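Local coordinates for protein probable tRNA pseudouridine synthase D (Methanosarcina mazei, PDB 1Z2Z) that probably converts uridine 13 of transfer RNAs into pseudouridine, acting as an RNA-binding isomerase of the TruD family, at residues Thr138-Glu143 against Glu402-Lys407; Glu148-Leu153 against Pro394-Gly399; Lys154-Glu159 against Arg427-Val432. One frame throughout, in Å; residues are numbered along the deposited sequence.

Contact 1. Residues Thr138-Glu143 against Glu402-Lys407; sequences TVRNIE and ELNPGK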
ATOM      1  N   THR A 138      16.486   1.603  -8.989  1.00 37.66           N
ATOM      2  CA  THR A 138      17.283   1.143 -10.120  1.00 36.42           C
ATOM      3  C   THR A 138      16.876  -0.266 -10.519  1.00 35.52           C
ATOM      4  O   THR A 138      16.988  -1.191  -9.718  1.00 34.63           O
ATOM      5  CB  THR A 138      18.771   1.110  -9.764  1.00 37.25           C
ATOM      6  OG1 THR A 138      19.232   2.445  -9.525  1.00 40.37           O
ATOM      7  CG2 THR A 138      19.581   0.472 -10.894  1.00 37.64           C
ATOM      8  N   VAL A 139      16.412  -0.424 -11.754  1.00 34.54           N
ATOM      9  CA  VAL A 139      16.009  -1.728 -12.256  1.00 34.74           C
ATOM     10  C   VAL A 139      17.236  -2.220 -13.026  1.00 36.44           C
ATOM     11  O   VAL A 139      17.854  -1.446 -13.763  1.00 38.27           O
ATOM     12  CB  VAL A 139      14.763  -1.610 -13.211  1.00 34.14           C
ATOM     13  CG1 VAL A 139      14.141  -2.976 -13.450  1.00 30.46           C
ATOM     14  CG2 VAL A 139      13.719  -0.666 -12.618  1.00 31.48           C
ATOM     15  N   ARG A 140      17.607  -3.485 -12.829  1.00 36.83           N
ATOM     16  CA  ARG A 140      18.773  -4.093 -13.495  1.00 36.41           C
ATOM     17  C   ARG A 140      18.430  -5.426 -14.169  1.00 38.50           C
ATOM     18  O   ARG A 140      17.455  -6.080 -13.803  1.00 39.00           O
ATOM     19  CB  ARG A 140      19.900  -4.355 -12.479  1.00 32.72           C
ATOM     20  CG  ARG A 140      20.564  -3.130 -11.888  1.00 27.37           C
ATOM     21  CD  ARG A 140      21.696  -3.546 -10.968  1.00 24.55           C
ATOM     22  NE  ARG A 140      22.348  -2.406 -10.322  1.00 22.18           N
ATOM     23  CZ  ARG A 140      23.040  -1.468 -10.962  1.00 23.83           C
ATOM     24  NH1 ARG A 140      23.589  -0.469 -10.292  1.00 24.04           N
ATOM     25  NH2 ARG A 140      23.187  -1.520 -12.277  1.00 26.35           N
ATOM     26  N   ASN A 141      19.247  -5.818 -15.146  1.00 41.23           N
ATOM     27  CA  ASN A 141      19.081  -7.086 -15.868  1.00 43.77           C
ATOM     28  C   ASN A 141      17.906  -7.129 -16.846  1.00 45.88           C
ATOM     29  O   ASN A 141      17.144  -8.103 -16.897  1.00 44.02           O
ATOM     30  CB  ASN A 141      18.941  -8.245 -14.880  1.00 43.34           C
ATOM     31  CG  ASN A 141      19.359  -9.569 -15.481  1.00 42.96           C
ATOM     32  OD1 ASN A 141      19.057 -10.636 -14.945  1.00 39.71           O
ATOM     33  ND2 ASN A 141      20.074  -9.506 -16.596  1.00 44.36           N
ATOM     34  N   ILE A 142      17.771  -6.068 -17.626  1.00 48.50           N
ATOM     35  CA  ILE A 142      16.710  -5.995 -18.599  1.00 53.35           C
ATOM     36  C   ILE A 142      17.182  -6.548 -19.939  1.00 55.57           C
ATOM     37  O   ILE A 142      18.277  -6.227 -20.416  1.00 53.92           O
ATOM     38  CB  ILE A 142      16.220  -4.546 -18.783  1.00 55.19           C
ATOM     39  CG1 ILE A 142      15.190  -4.492 -19.921  1.00 56.80           C
ATOM     40  CG2 ILE A 142      17.396  -3.640 -19.049  1.00 55.97           C
ATOM     41  CD1 ILE A 142      14.618  -3.108 -20.187  1.00 59.86           C
ATOM     42  N   GLU A 143      16.330  -7.378 -20.535  1.00 58.72           N
ATOM     43  CA  GLU A 143      16.600  -8.014 -21.818  1.00 61.40           C
ATOM     44  C   GLU A 143      16.648  -7.011 -22.977  1.00 62.13           C
ATOM     45  O   GLU A 143      16.306  -7.357 -24.106  1.00 62.67           O
ATOM     46  CB  GLU A 143      15.524  -9.082 -22.101  1.00 64.11           C
ATOM     47  CG  GLU A 143      14.096  -8.522 -22.310  1.00 67.38           C
ATOM     48  CD  GLU A 143      13.033  -9.605 -22.535  1.00 68.99           C
ATOM     49  OE1 GLU A 143      13.189 -10.425 -23.472  1.00 69.65           O
ATOM     50  OE2 GLU A 143      12.033  -9.626 -21.777  1.00 68.30           O
ATOM     51  N   GLU A 402      26.724  -2.410 -15.144  1.00 52.69           N
ATOM     52  CA  GLU A 402      27.941  -3.144 -14.881  1.00 52.85           C
ATOM     53  C   GLU A 402      27.636  -4.524 -14.288  1.00 52.50           C
ATOM     54  O   GLU A 402      28.062  -5.540 -14.828  1.00 54.77           O
ATOM     55  CB  GLU A 402      28.809  -2.353 -13.904  1.00 53.35           C
ATOM     56  CG  GLU A 402      28.768  -0.826 -14.082  1.00 53.61           C
ATOM     57  CD  GLU A 402      27.421  -0.188 -13.706  1.00 53.24           C
ATOM     58  OE1 GLU A 402      26.905  -0.432 -12.582  1.00 50.39           O
ATOM     59  OE2 GLU A 402      26.887   0.577 -14.545  1.00 53.65           O
ATOM     60  N   LEU A 403      26.902  -4.566 -13.180  1.00 50.56           N
ATOM     61  CA  LEU A 403      26.594  -5.844 -12.547  1.00 48.04           C
ATOM     62  C   LEU A 403      26.058  -6.918 -13.478  1.00 47.96           C
ATOM     63  O   LEU A 403      26.192  -8.102 -13.189  1.00 47.35           O
ATOM     64  CB  LEU A 403      25.596  -5.659 -11.413  1.00 46.87           C
ATOM     65  CG  LEU A 403      26.088  -5.141 -10.066  1.00 45.46           C
ATOM     66  CD1 LEU A 403      26.320  -3.640 -10.101  1.00 43.87           C
ATOM     67  CD2 LEU A 403      25.025  -5.499  -9.041  1.00 45.16           C
ATOM     68  N   ASN A 404      25.435  -6.510 -14.582  1.00 48.56           N
ATOM     69  CA  ASN A 404      24.881  -7.462 -15.546  1.00 49.22           C
ATOM     70  C   ASN A 404      25.313  -7.076 -16.949  1.00 50.15           C
ATOM     71  O   ASN A 404      24.599  -6.352 -17.647  1.00 50.92           O
ATOM     72  CB  ASN A 404      23.352  -7.480 -15.485  1.00 47.78           C
ATOM     73  CG  ASN A 404      22.821  -7.908 -14.129  1.00 48.30           C
ATOM     74  OD1 ASN A 404      22.851  -9.093 -13.774  1.00 46.63           O
ATOM     75  ND2 ASN A 404      22.335  -6.939 -13.355  1.00 47.28           N
ATOM     76  N   PRO A 405      26.485  -7.573 -17.388  1.00 50.19           N
ATOM     77  CA  PRO A 405      27.051  -7.295 -18.714  1.00 48.56           C
ATOM     78  C   PRO A 405      26.165  -7.780 -19.863  1.00 49.00           C
ATOM     79  O   PRO A 405      25.772  -8.951 -19.908  1.00 49.42           O
ATOM     80  CB  PRO A 405      28.398  -7.998 -18.655  1.00 48.63           C
ATOM     81  CG  PRO A 405      28.121  -9.166 -17.764  1.00 48.66           C
ATOM     82  CD  PRO A 405      27.298  -8.572 -16.667  1.00 49.21           C
ATOM     83  N   GLY A 406      25.860  -6.866 -20.786  1.00 47.83           N
ATOM     84  CA  GLY A 406      25.019  -7.186 -21.927  1.00 45.95           C
ATOM     85  C   GLY A 406      23.587  -6.712 -21.728  1.00 45.86           C
ATOM     86  O   GLY A 406      22.843  -6.525 -22.698  1.00 45.50           O
ATOM     87  N   LYS A 407      23.198  -6.526 -20.463  1.00 44.79           N
ATOM     88  CA  LYS A 407      21.845  -6.064 -20.110  1.00 41.55           C
ATOM     89  C   LYS A 407      21.883  -4.578 -19.793  1.00 38.91           C
ATOM     90  O   LYS A 407      22.953  -3.985 -19.651  1.00 39.94           O
ATOM     91  CB  LYS A 407      21.303  -6.789 -18.872  1.00 41.04           C
ATOM     92  CG  LYS A 407      21.624  -8.270 -18.771  1.00 41.98           C
ATOM     93  CD  LYS A 407      20.855  -9.122 -19.752  1.00 40.95           C
ATOM     94  CE  LYS A 407      21.387 -10.555 -19.727  1.00 42.71           C
ATOM     95  NZ  LYS A 407      21.370 -11.181 -18.365  1.00 42.04           N
TER
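The loop of a beta hairpin, between strands 398-400 and 408-417, lies here beside the end of strand 130-142, where Arg140 meets Leu403 and Asn141 meets Asn404 and Lys407. Two features set the backbone path: a type II turn from Asn404 to Lys407, closed by Lys407 N to Asn404 O at 3.2 Å, and a G1 beta bulge in which Asn141 and Ile142 both face Ser408. Asn141 has the positive phi, 73°, expected at such a bulge. Arg140 runs extended from CG to NE. Leu403 CD1 stands 4.0 Å above the centre of one guanidinium face, while the strand's own Thr138 CG2 covers the opposite face. Glu402 approaches obliquely, its carboxylate nearly perpendicular to the guanidinium (88°), and the pair is a long salt bridge of 3.9 Å between Arg140 NH2 and Glu402 OE1. The stronger ionic partner is Asp32, which meets Arg140 NE. The amide planes of Asn141 and Asn404 lie stacked, 11° apart, and Asn404 ND2 is hydrogen-bonded to Asp401 and Gln28. Farther along, Lys407 CB sits 3.4 Å from Ile142 O. Leu403 CD1 over one guanidinium face thus contributes to holding the loop beside the strand, together with a charge attraction to Glu402 that the long separation and this orientation probably weaken.

Contact 2. Residues Glu148-Leu153 against Pro394-Gly399; sequences ETEALL and PKFEAG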
ATOM      1  N   GLU A 148      17.404   0.945 -26.619  1.00 65.82           N
ATOM      2  CA  GLU A 148      16.029   0.464 -26.659  1.00 65.16           C
ATOM      3  C   GLU A 148      15.281   0.598 -25.329  1.00 64.17           C
ATOM      4  O   GLU A 148      14.049   0.554 -25.297  1.00 63.76           O
ATOM      5  CB  GLU A 148      15.987  -0.992 -27.139  1.00 66.53           C
ATOM      6  CG  GLU A 148      15.947  -1.143 -28.659  1.00 68.32           C
ATOM      7  CD  GLU A 148      15.249  -2.427 -29.107  1.00 69.07           C
ATOM      8  OE1 GLU A 148      14.901  -2.536 -30.303  1.00 68.44           O
ATOM      9  OE2 GLU A 148      15.049  -3.324 -28.260  1.00 70.00           O
ATOM     10  N   THR A 149      16.025   0.771 -24.238  1.00 62.55           N
ATOM     11  CA  THR A 149      15.435   0.918 -22.908  1.00 60.35           C
ATOM     12  C   THR A 149      15.108   2.383 -22.592  1.00 60.05           C
ATOM     13  O   THR A 149      14.054   2.678 -22.031  1.00 59.17           O
ATOM     14  CB  THR A 149      16.385   0.347 -21.824  1.00 58.85           C
ATOM     15  OG1 THR A 149      16.608  -1.045 -22.075  1.00 56.51           O
ATOM     16  CG2 THR A 149      15.786   0.505 -20.439  1.00 58.45           C
ATOM     17  N   GLU A 150      16.006   3.296 -22.956  1.00 60.61           N
ATOM     18  CA  GLU A 150      15.788   4.722 -22.709  1.00 60.88           C
ATOM     19  C   GLU A 150      14.546   5.166 -23.452  1.00 60.26           C
ATOM     20  O   GLU A 150      13.732   5.923 -22.926  1.00 60.33           O
ATOM     21  CB  GLU A 150      16.994   5.551 -23.178  1.00 61.64           C
ATOM     22  CG  GLU A 150      16.867   7.055 -22.903  1.00 62.42           C
ATOM     23  CD  GLU A 150      18.204   7.795 -22.930  1.00 64.24           C
ATOM     24  OE1 GLU A 150      19.058   7.538 -22.046  1.00 64.01           O
ATOM     25  OE2 GLU A 150      18.406   8.640 -23.833  1.00 64.05           O
ATOM     26  N   ALA A 151      14.411   4.687 -24.683  1.00 59.91           N
ATOM     27  CA  ALA A 151      13.267   5.014 -25.518  1.00 58.91           C
ATOM     28  C   ALA A 151      12.028   4.335 -24.941  1.00 58.30           C
ATOM     29  O   ALA A 151      10.929   4.878 -24.997  1.00 58.33           O
ATOM     30  CB  ALA A 151      13.513   4.547 -26.944  1.00 56.80           C
ATOM     31  N   LEU A 152      12.212   3.146 -24.383  1.00 58.03           N
ATOM     32  CA  LEU A 152      11.100   2.416 -23.799  1.00 59.24           C
ATOM     33  C   LEU A 152      10.629   3.175 -22.563  1.00 59.50           C
ATOM     34  O   LEU A 152       9.445   3.171 -22.229  1.00 59.64           O
ATOM     35  CB  LEU A 152      11.548   0.999 -23.413  1.00 59.47           C
ATOM     36  CG  LEU A 152      10.503  -0.128 -23.344  1.00 59.95           C
ATOM     37  CD1 LEU A 152      11.215  -1.452 -23.116  1.00 59.68           C
ATOM     38  CD2 LEU A 152       9.490   0.128 -22.239  1.00 60.01           C
ATOM     39  N   LEU A 153      11.570   3.832 -21.891  1.00 60.03           N
ATOM     40  CA  LEU A 153      11.275   4.604 -20.688  1.00 60.74           C
ATOM     41  C   LEU A 153      10.535   5.896 -21.012  1.00 61.33           C
ATOM     42  O   LEU A 153       9.569   6.256 -20.336  1.00 60.93           O
ATOM     43  CB  LEU A 153      12.574   4.944 -19.947  1.00 59.87           C
ATOM     44  CG  LEU A 153      13.274   3.830 -19.156  1.00 60.70           C
ATOM     45  CD1 LEU A 153      14.690   4.260 -18.811  1.00 59.64           C
ATOM     46  CD2 LEU A 153      12.483   3.515 -17.889  1.00 59.87           C
ATOM     47  N   PRO A 394       7.680  11.120 -12.666  1.00 49.90           N
ATOM     48  CA  PRO A 394       9.000  10.485 -12.671  1.00 52.16           C
ATOM     49  C   PRO A 394      10.009  11.031 -13.667  1.00 54.04           C
ATOM     50  O   PRO A 394       9.648  11.727 -14.613  1.00 54.18           O
ATOM     51  CB  PRO A 394       8.672   9.013 -12.914  1.00 52.48           C
ATOM     52  CG  PRO A 394       7.438   9.076 -13.743  1.00 51.58           C
ATOM     53  CD  PRO A 394       6.638  10.162 -13.074  1.00 50.63           C
ATOM     54  N   LYS A 395      11.279  10.715 -13.419  1.00 56.62           N
ATOM     55  CA  LYS A 395      12.402  11.132 -14.259  1.00 58.95           C
ATOM     56  C   LYS A 395      13.295   9.904 -14.469  1.00 60.60           C
ATOM     57  O   LYS A 395      14.021   9.494 -13.566  1.00 60.25           O
ATOM     58  CB  LYS A 395      13.187  12.247 -13.557  1.00 58.87           C
ATOM     59  CG  LYS A 395      12.373  13.515 -13.307  1.00 60.07           C
ATOM     60  CD  LYS A 395      13.070  14.493 -12.349  1.00 60.69           C
ATOM     61  CE  LYS A 395      13.014  14.009 -10.894  1.00 61.88           C
ATOM     62  NZ  LYS A 395      13.635  14.960  -9.914  1.00 59.80           N
ATOM     63  N   PHE A 396      13.234   9.320 -15.664  1.00 63.27           N
ATOM     64  CA  PHE A 396      14.014   8.127 -15.976  1.00 64.28           C
ATOM     65  C   PHE A 396      15.445   8.419 -16.417  1.00 63.53           C
ATOM     66  O   PHE A 396      15.800   9.553 -16.740  1.00 62.92           O
ATOM     67  CB  PHE A 396      13.291   7.301 -17.046  1.00 67.31           C
ATOM     68  CG  PHE A 396      13.138   8.014 -18.354  1.00 70.72           C
ATOM     69  CD1 PHE A 396      14.149   7.964 -19.309  1.00 71.92           C
ATOM     70  CD2 PHE A 396      12.006   8.781 -18.612  1.00 71.33           C
ATOM     71  CE1 PHE A 396      14.040   8.673 -20.499  1.00 73.20           C
ATOM     72  CE2 PHE A 396      11.886   9.494 -19.796  1.00 72.87           C
ATOM     73  CZ  PHE A 396      12.905   9.439 -20.746  1.00 73.37           C
ATOM     74  N   GLU A 397      16.253   7.366 -16.425  1.00 63.28           N
ATOM     75  CA  GLU A 397      17.663   7.427 -16.788  1.00 62.10           C
ATOM     76  C   GLU A 397      18.065   5.996 -17.151  1.00 60.84           C
ATOM     77  O   GLU A 397      18.126   5.124 -16.282  1.00 60.98           O
ATOM     78  CB  GLU A 397      18.471   7.922 -15.581  1.00 63.64           C
ATOM     79  CG  GLU A 397      19.992   7.907 -15.734  1.00 64.91           C
ATOM     80  CD  GLU A 397      20.517   9.093 -16.521  1.00 65.51           C
ATOM     81  OE1 GLU A 397      20.124  10.238 -16.207  1.00 64.73           O
ATOM     82  OE2 GLU A 397      21.334   8.878 -17.439  1.00 65.64           O
ATOM     83  N   ALA A 398      18.322   5.747 -18.431  1.00 58.97           N
ATOM     84  CA  ALA A 398      18.698   4.411 -18.868  1.00 57.26           C
ATOM     85  C   ALA A 398      20.192   4.308 -19.085  1.00 56.26           C
ATOM     86  O   ALA A 398      20.917   5.304 -19.025  1.00 55.62           O
ATOM     87  CB  ALA A 398      17.961   4.043 -20.146  1.00 57.28           C
ATOM     88  N   GLY A 399      20.646   3.090 -19.337  1.00 55.24           N
ATOM     89  CA  GLY A 399      22.054   2.875 -19.559  1.00 55.90           C
ATOM     90  C   GLY A 399      22.432   1.421 -19.413  1.00 56.23           C
ATOM     91  O   GLY A 399      21.573   0.546 -19.296  1.00 54.37           O
TER
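Leu153 of helix 146-163 packs against Phe396 and Ala398, and its side chain can be traced outward from the helix. Its CB lies over the face of the Phe396 ring, a CH-pi contact with CB 3.8 Å from the centroid and 29° off the ring normal. The carbonyl carbon of Leu153 also stands above the ring centre, so backbone and CB together take up this face. CG comes next, 4.1 Å from Phe396 CB. The chain then forks: Leu153 CD1 reaches Ala398 CB at 3.5 Å, whereas Leu153 CD2 stays near Phe396 CB at 4.0 Å and also touches Tyr429. Phe396 has its CG between the backbone N and the carbonyl carbon (chi1 63°), which turns the ring along the helix surface, and the two side chains run antiparallel alongside one another. One turn earlier, the Ala398 methyl is set against the helix backbone at Glu150, with Thr149 CG2 bordering it at 4.2 Å. Glu150 CG adds a contact to Phe396 CE1, 4.0 Å away. No hydrogen bond crosses between the segments; Thr149 OG1 is instead bonded to Ser145 O, just before the helix. The CA atoms of Glu150 and Ala398 are 4.8 Å apart, consistent with a small alanine admitting the helix backbone, in alpha/beta packing of a helix against a mixed sheet, here at its strand 398-400.

Contact 3. Residues Lys154-Glu159 against Arg427-Val432; sequences KKTTDE and REYMKV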
ATOM      1  N   LYS A 154      10.993   6.586 -22.052  1.00 61.46           N
ATOM      2  CA  LYS A 154      10.391   7.848 -22.457  1.00 61.73           C
ATOM      3  C   LYS A 154       8.933   7.677 -22.849  1.00 60.64           C
ATOM      4  O   LYS A 154       8.105   8.546 -22.576  1.00 59.81           O
ATOM      5  CB  LYS A 154      11.176   8.466 -23.621  1.00 63.04           C
ATOM      6  CG  LYS A 154      10.735   9.891 -23.984  1.00 65.37           C
ATOM      7  CD  LYS A 154       9.561   9.908 -24.969  1.00 66.47           C
ATOM      8  CE  LYS A 154       8.803  11.240 -24.940  1.00 66.06           C
ATOM      9  NZ  LYS A 154       8.017  11.411 -23.672  1.00 64.89           N
ATOM     10  N   LYS A 155       8.622   6.556 -23.488  1.00 60.03           N
ATOM     11  CA  LYS A 155       7.256   6.297 -23.912  1.00 60.40           C
ATOM     12  C   LYS A 155       6.388   6.001 -22.689  1.00 59.23           C
ATOM     13  O   LYS A 155       5.309   6.578 -22.534  1.00 59.55           O
ATOM     14  CB  LYS A 155       7.211   5.119 -24.899  1.00 61.66           C
ATOM     15  CG  LYS A 155       6.249   5.316 -26.079  1.00 62.54           C
ATOM     16  CD  LYS A 155       6.009   4.013 -26.844  1.00 64.16           C
ATOM     17  CE  LYS A 155       5.184   4.226 -28.120  1.00 64.23           C
ATOM     18  NZ  LYS A 155       3.861   4.881 -27.894  1.00 64.24           N
ATOM     19  N   THR A 156       6.864   5.119 -21.814  1.00 57.63           N
ATOM     20  CA  THR A 156       6.111   4.766 -20.616  1.00 56.86           C
ATOM     21  C   THR A 156       5.873   6.012 -19.773  1.00 55.54           C
ATOM     22  O   THR A 156       4.824   6.158 -19.150  1.00 55.85           O
ATOM     23  CB  THR A 156       6.860   3.724 -19.749  1.00 57.98           C
ATOM     24  OG1 THR A 156       7.352   2.660 -20.579  1.00 57.80           O
ATOM     25  CG2 THR A 156       5.919   3.141 -18.697  1.00 55.47           C
ATOM     26  N   THR A 157       6.864   6.898 -19.762  1.00 54.95           N
ATOM     27  CA  THR A 157       6.812   8.162 -19.022  1.00 54.26           C
ATOM     28  C   THR A 157       5.754   9.073 -19.652  1.00 54.68           C
ATOM     29  O   THR A 157       4.811   9.493 -18.985  1.00 54.23           O
ATOM     30  CB  THR A 157       8.182   8.891 -19.077  1.00 53.45           C
ATOM     31  OG1 THR A 157       9.193   8.064 -18.492  1.00 51.11           O
ATOM     32  CG2 THR A 157       8.117  10.214 -18.339  1.00 52.79           C
ATOM     33  N   ASP A 158       5.927   9.370 -20.942  1.00 55.11           N
ATOM     34  CA  ASP A 158       5.000  10.220 -21.684  1.00 55.42           C
ATOM     35  C   ASP A 158       3.542   9.896 -21.391  1.00 55.62           C
ATOM     36  O   ASP A 158       2.768  10.778 -21.012  1.00 55.84           O
ATOM     37  CB  ASP A 158       5.224  10.104 -23.196  1.00 56.44           C
ATOM     38  CG  ASP A 158       3.930  10.308 -23.994  1.00 58.93           C
ATOM     39  OD1 ASP A 158       3.136   9.346 -24.123  1.00 58.30           O
ATOM     40  OD2 ASP A 158       3.694  11.435 -24.484  1.00 60.52           O
ATOM     41  N   GLU A 159       3.153   8.640 -21.587  1.00 54.75           N
ATOM     42  CA  GLU A 159       1.770   8.269 -21.335  1.00 54.05           C
ATOM     43  C   GLU A 159       1.420   8.606 -19.909  1.00 54.29           C
ATOM     44  O   GLU A 159       0.324   9.092 -19.628  1.00 54.98           O
ATOM     45  CB  GLU A 159       1.537   6.781 -21.601  1.00 52.90           C
ATOM     46  CG  GLU A 159       1.336   6.469 -23.073  1.00 52.19           C
ATOM     47  CD  GLU A 159       1.109   4.999 -23.349  1.00 52.79           C
ATOM     48  OE1 GLU A 159       0.156   4.415 -22.793  1.00 53.09           O
ATOM     49  OE2 GLU A 159       1.891   4.420 -24.133  1.00 54.58           O
ATOM     50  N   ARG A 427       5.225  -0.788 -11.098  1.00 34.99           N
ATOM     51  CA  ARG A 427       4.421  -1.718 -11.880  1.00 35.71           C
ATOM     52  C   ARG A 427       4.187  -1.241 -13.330  1.00 37.15           C
ATOM     53  O   ARG A 427       4.258  -2.035 -14.262  1.00 37.48           O
ATOM     54  CB  ARG A 427       3.085  -1.953 -11.178  1.00 34.63           C
ATOM     55  CG  ARG A 427       2.297  -3.127 -11.726  1.00 38.29           C
ATOM     56  CD  ARG A 427       0.958  -3.285 -11.004  1.00 39.89           C
ATOM     57  NE  ARG A 427      -0.119  -2.624 -11.728  1.00 41.34           N
ATOM     58  CZ  ARG A 427      -0.838  -3.194 -12.692  1.00 41.12           C
ATOM     59  NH1 ARG A 427      -0.612  -4.448 -13.054  1.00 38.83           N
ATOM     60  NH2 ARG A 427      -1.773  -2.496 -13.311  1.00 41.44           N
ATOM     61  N   GLU A 428       3.916   0.046 -13.534  1.00 38.42           N
ATOM     62  CA  GLU A 428       3.688   0.541 -14.890  1.00 40.51           C
ATOM     63  C   GLU A 428       4.982   0.575 -15.705  1.00 41.11           C
ATOM     64  O   GLU A 428       4.948   0.616 -16.936  1.00 40.60           O
ATOM     65  CB  GLU A 428       3.055   1.944 -14.871  1.00 40.95           C
ATOM     66  CG  GLU A 428       1.688   2.029 -14.184  1.00 42.85           C
ATOM     67  CD  GLU A 428       0.613   1.160 -14.834  1.00 45.60           C
ATOM     68  OE1 GLU A 428      -0.051   0.396 -14.085  1.00 48.05           O
ATOM     69  OE2 GLU A 428       0.425   1.238 -16.077  1.00 43.42           O
ATOM     70  N   TYR A 429       6.120   0.564 -15.014  1.00 41.70           N
ATOM     71  CA  TYR A 429       7.419   0.579 -15.680  1.00 42.11           C
ATOM     72  C   TYR A 429       8.006  -0.796 -15.910  1.00 43.43           C
ATOM     73  O   TYR A 429       8.698  -1.013 -16.901  1.00 44.39           O
ATOM     74  CB  TYR A 429       8.447   1.379 -14.889  1.00 40.78           C
ATOM     75  CG  TYR A 429       8.345   2.854 -15.106  1.00 39.76           C
ATOM     76  CD1 TYR A 429       7.419   3.609 -14.405  1.00 37.91           C
ATOM     77  CD2 TYR A 429       9.170   3.500 -16.030  1.00 39.57           C
ATOM     78  CE1 TYR A 429       7.314   4.969 -14.611  1.00 38.54           C
ATOM     79  CE2 TYR A 429       9.066   4.871 -16.247  1.00 38.75           C
ATOM     80  CZ  TYR A 429       8.134   5.594 -15.529  1.00 37.24           C
ATOM     81  OH  TYR A 429       8.000   6.943 -15.723  1.00 37.71           O
HETATM   82  N   MSE A 430       7.748  -1.724 -14.997  1.00 44.43           N
HETATM   83  CA  MSE A 430       8.301  -3.060 -15.137  1.00 47.38           C
HETATM   84  C   MSE A 430       7.294  -4.069 -15.617  1.00 46.95           C
HETATM   85  O   MSE A 430       7.658  -5.057 -16.251  1.00 49.11           O
HETATM   86  CB  MSE A 430       8.870  -3.552 -13.812  1.00 51.38           C
HETATM   87  CG  MSE A 430      10.136  -2.863 -13.370  1.00 56.92           C
HETATM   88 SE   MSE A 430      10.497  -3.307 -11.523  1.00 67.74          SE
HETATM   89  CE  MSE A 430      11.527  -4.927 -11.803  1.00 64.86           C
ATOM     90  N   LYS A 431       6.030  -3.828 -15.300  1.00 45.54           N
ATOM     91  CA  LYS A 431       4.957  -4.743 -15.685  1.00 44.00           C
ATOM     92  C   LYS A 431       5.404  -6.191 -15.521  1.00 42.76           C
ATOM     93  O   LYS A 431       5.437  -6.943 -16.488  1.00 42.64           O
ATOM     94  CB  LYS A 431       4.526  -4.498 -17.141  1.00 43.00           C
ATOM     95  CG  LYS A 431       3.956  -3.104 -17.411  1.00 41.75           C
ATOM     96  CD  LYS A 431       3.294  -3.012 -18.777  1.00 38.78           C
ATOM     97  CE  LYS A 431       2.809  -1.605 -19.080  1.00 37.64           C
ATOM     98  NZ  LYS A 431       3.909  -0.613 -19.288  1.00 37.12           N
ATOM     99  N   VAL A 432       5.756  -6.577 -14.303  1.00 43.13           N
ATOM    100  CA  VAL A 432       6.179  -7.950 -14.046  1.00 45.63           C
ATOM    101  C   VAL A 432       5.506  -8.479 -12.801  1.00 46.51           C
ATOM    102  O   VAL A 432       4.831  -7.737 -12.094  1.00 48.37           O
ATOM    103  CB  VAL A 432       7.711  -8.059 -13.855  1.00 44.59           C
ATOM    104  CG1 VAL A 432       8.430  -7.779 -15.175  1.00 43.95           C
ATOM    105  CG2 VAL A 432       8.160  -7.082 -12.794  1.00 44.01           C
TER
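Thr156 and Thr157, on one side of helix 146-163, meet Tyr429 in a buried packing of that helix against the C-terminal turn of helix 423-430; the nearest CA atoms, those of Thr156 and Tyr429, are 6.6 Å apart, and the two segments together bury a modest 180 Å². The close-packed part is the tyrosine ring. Thr156 CG2 stands 4.2 Å from the ring centroid and 10° off the normal, a nearly centred CH-pi contact over one face, and also lies beside Glu428 O; this methyl is anti to the backbone N, which leaves Thr156 OG1 to bond with Leu152 O and Thr19. At the ring edge, near its plane, Tyr429 OH donates to Thr157 OG1 over 3.2 Å. Because Thr157 OG1 is also bonded to the carbonyl of Leu153, it links the phenol to its own helix. A leucine in place of Tyr429 would probably leave Thr157 OG1 without its phenolic donor and Thr156 CG2 without a flat face to rest on. The other side of helix 146-163 contrasts with this: the CB atoms of Lys154 and Asp158 are directed away from 427-432, and Lys154 is exposed. Beyond Tyr429 the helix ends at Met430, and Lys431 leaves helical angles with a phi of 40°. Its side chain, extended until a bend at chi4, reaches back to Glu428: Lys431 NZ, also bonded to Thr17 and Thr19, donates to Glu428 O at 2.8 Å, tilted 27° from the carbonyl plane.

Overall arrangement
Along the chain the segments come in the order 138-143, 148-153, 154-159, 394-399, 402-407 and 427-432, so contact 2 is nested inside the loop closed by contact 1, and contact 3 crosses both. Contacts 2 and 3 use successive turns of helix 146-163, with centres about 9 Å apart; contact 1 lies about 13 Å from contact 2 and 17 Å from contact 3, centre to centre. Contacts 1 and 2 reach the same mixed sheet. Ile142 CD1 packs on Thr149 OG1, Val139 CG1 on Met430 CE and Leu153 CD2 on Tyr429 CD2, joining all three. Away from the predicted nucleophile Asp86, helix 146-163 thus packs on both strand 398-400 and helix 423-430.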